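Local coordinates for protein putative antitoxin HigA3 (Mycobacterium tuberculosis H37Rv, PDB 6LTZ) that is the putative antitoxin of a type II toxin-antitoxin system, a DNA-binding helix-turn-helix protein that dimerises and bends DNA, with HigB3 as its presumed toxin, at residues 78-83 and 94-99. Residues are numbered along the deposited sequence; the frame is centred on the assembly and turned at random.
Sequences TELGTL and LRIVAE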
loop_
_atom_site.group_PDB
_atom_site.type_symbol
_atom_site.label_atom_id
_atom_site.label_comp_id
_atom_site.label_asym_id
_atom_site.label_seq_id
_atom_site.Cartn_x
_atom_site.Cartn_y
_atom_site.Cartn_z
ATOM N N THR A 78 1.347 4.531 -7.728
ATOM C CA THR A 78 0.113 3.750 -7.699
ATOM C C THR A 78 -0.618 3.949 -6.372
ATOM O O THR A 78 -0.017 3.822 -5.303
ATOM C CB THR A 78 0.402 2.258 -7.915
ATOM O OG1 THR A 78 1.041 2.085 -9.182
ATOM C CG2 THR A 78 -0.888 1.443 -7.892
ATOM N N GLU A 79 -1.907 4.277 -6.441
ATOM C CA GLU A 79 -2.702 4.471 -5.230
ATOM C C GLU A 79 -2.951 3.144 -4.515
ATOM O O GLU A 79 -3.085 2.100 -5.156
ATOM C CB GLU A 79 -4.038 5.145 -5.559
ATOM C CG GLU A 79 -3.895 6.499 -6.240
ATOM C CD GLU A 79 -5.220 7.226 -6.400
ATOM O OE1 GLU A 79 -6.275 6.645 -6.069
ATOM O OE2 GLU A 79 -5.204 8.386 -6.856
ATOM N N LEU A 80 -3.015 3.194 -3.188
ATOM C CA LEU A 80 -3.282 2.003 -2.381
ATOM C C LEU A 80 -4.544 1.280 -2.841
ATOM O O LEU A 80 -4.565 0.053 -2.933
ATOM C CB LEU A 80 -3.415 2.376 -0.904
ATOM C CG LEU A 80 -2.161 2.298 -0.031
ATOM C CD1 LEU A 80 -0.932 2.815 -0.754
ATOM C CD2 LEU A 80 -2.367 3.039 1.292
ATOM N N GLY A 81 -5.592 2.051 -3.125
ATOM C CA GLY A 81 -6.860 1.489 -3.551
ATOM C C GLY A 81 -6.781 0.760 -4.877
ATOM O O GLY A 81 -7.565 -0.147 -5.142
ATOM N N THR A 82 -5.838 1.163 -5.723
ATOM C CA THR A 82 -5.652 0.502 -7.009
ATOM C C THR A 82 -4.988 -0.853 -6.807
ATOM O O THR A 82 -5.396 -1.855 -7.402
ATOM C CB THR A 82 -4.817 1.367 -7.970
ATOM O OG1 THR A 82 -5.522 2.584 -8.230
ATOM C CG2 THR A 82 -4.588 0.647 -9.281
ATOM N N LEU A 83 -3.980 -0.889 -5.940
ATOM C CA LEU A 83 -3.347 -2.148 -5.581
ATOM C C LEU A 83 -4.351 -3.066 -4.884
ATOM O O LEU A 83 -4.353 -4.277 -5.106
ATOM C CB LEU A 83 -2.134 -1.907 -4.678
ATOM C CG LEU A 83 -1.349 -3.150 -4.264
ATOM C CD1 LEU A 83 -0.853 -3.910 -5.488
ATOM C CD2 LEU A 83 -0.171 -2.775 -3.366
ATOM N N LEU A 94 -5.499 -7.811 0.193
ATOM C CA LEU A 94 -4.328 -6.989 0.444
ATOM C C LEU A 94 -4.251 -6.585 1.907
ATOM O O LEU A 94 -5.238 -6.135 2.485
ATOM C CB LEU A 94 -4.359 -5.741 -0.436
ATOM C CG LEU A 94 -3.240 -4.730 -0.209
ATOM C CD1 LEU A 94 -1.906 -5.329 -0.614
ATOM C CD2 LEU A 94 -3.525 -3.456 -0.988
ATOM N N ARG A 95 -3.075 -6.748 2.500
ATOM C CA ARG A 95 -2.812 -6.192 3.823
ATOM C C ARG A 95 -1.537 -5.373 3.775
ATOM O O ARG A 95 -0.549 -5.778 3.165
ATOM C CB ARG A 95 -2.701 -7.290 4.884
ATOM C CG ARG A 95 -4.018 -7.987 5.182
ATOM C CD ARG A 95 -3.830 -9.175 6.113
ATOM N NE ARG A 95 -3.668 -8.781 7.510
ATOM C CZ ARG A 95 -2.604 -9.074 8.250
ATOM N NH1 ARG A 95 -1.601 -9.769 7.729
ATOM N NH2 ARG A 95 -2.545 -8.677 9.514
ATOM N N ILE A 96 -1.577 -4.207 4.409
ATOM C CA ILE A 96 -0.401 -3.359 4.515
ATOM C C ILE A 96 -0.124 -3.090 5.983
ATOM O O ILE A 96 -0.997 -2.656 6.733
ATOM C CB ILE A 96 -0.574 -2.039 3.766
ATOM C CG1 ILE A 96 -0.762 -2.309 2.272
ATOM C CG2 ILE A 96 0.641 -1.130 3.989
ATOM C CD1 ILE A 96 -0.995 -1.070 1.455
ATOM N N VAL A 97 1.103 -3.373 6.383
ATOM C CA VAL A 97 1.503 -3.231 7.766
ATOM C C VAL A 97 2.707 -2.305 7.849
ATOM O O VAL A 97 3.691 -2.494 7.133
ATOM C CB VAL A 97 1.835 -4.605 8.385
ATOM C CG1 VAL A 97 2.571 -4.437 9.688
ATOM C CG2 VAL A 97 0.561 -5.425 8.578
ATOM N N ALA A 98 2.613 -1.285 8.694
ATOM C CA ALA A 98 3.763 -0.433 8.974
ATOM C C ALA A 98 4.489 -1.008 10.177
ATOM O O ALA A 98 3.956 -1.011 11.284
ATOM C CB ALA A 98 3.331 0.999 9.228
ATOM N N GLU A 99 5.694 -1.522 9.958
ATOM C CA GLU A 99 6.413 -2.198 11.027
ATOM C C GLU A 99 7.381 -1.257 11.731
ATOM O O GLU A 99 8.241 -0.653 11.098
ATOM C CB GLU A 99 7.149 -3.419 10.485
ATOM C CG GLU A 99 6.209 -4.496 9.975
ATOM C CD GLU A 99 6.907 -5.816 9.738
ATOM O OE1 GLU A 99 6.342 -6.862 10.120
ATOM O OE2 GLU A 99 8.018 -5.809 9.168
#
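Leu83 and Leu94 both turn CG opposite the backbone N (chi1 -178° and 176°). Their side chains leave the backbone facing the other segment, the torsion swings each CG beside its own carbonyl carbon, and there the two meet at about a right angle. CD2 of Leu94 does most of the touching: it lies 3.9 Å from Leu83 CG and also nears the helix backbone, 4.0 Å from Leu83 C and 4.1 Å from Leu80 O. The other methyl of Leu94, CD1, lies 4.1 Å from Leu83 CD2. Two residues further along the strand, on the same face, Ile96 stretches its longer arm, so that the terminal CD1 reaches Leu80 CG at 3.9 Å; these side chains are slanted against each other.

The pairing is a worked example of how the first turn of a helix packs against a strand whose sheet continues across a dimer interface. It joins helix 80-89, which follows the predicted helix-turn-helix motif (residues 53-72) of this cro/C1-type protein, to strand 93-100. Glu79 holds the N-cap position, and its carbonyl O accepts from both Thr82 N and Leu83 N. Leu107 of strand 103-107 adjoins both Leu80 and Ile96, while strand 93-100 pairs antiparallel with a strand of the second subunit, whose Leu83 packs on Leu80 and whose Leu94 packs on Ile96. The aliphatic layer therefore belongs to the dimer interface as well as to the helix-strand junction.

No hydrogen bond or salt bridge crosses between the segments. All four touching residues are buried and aliphatic, which implies joining by hydrophobic and van der Waals contact.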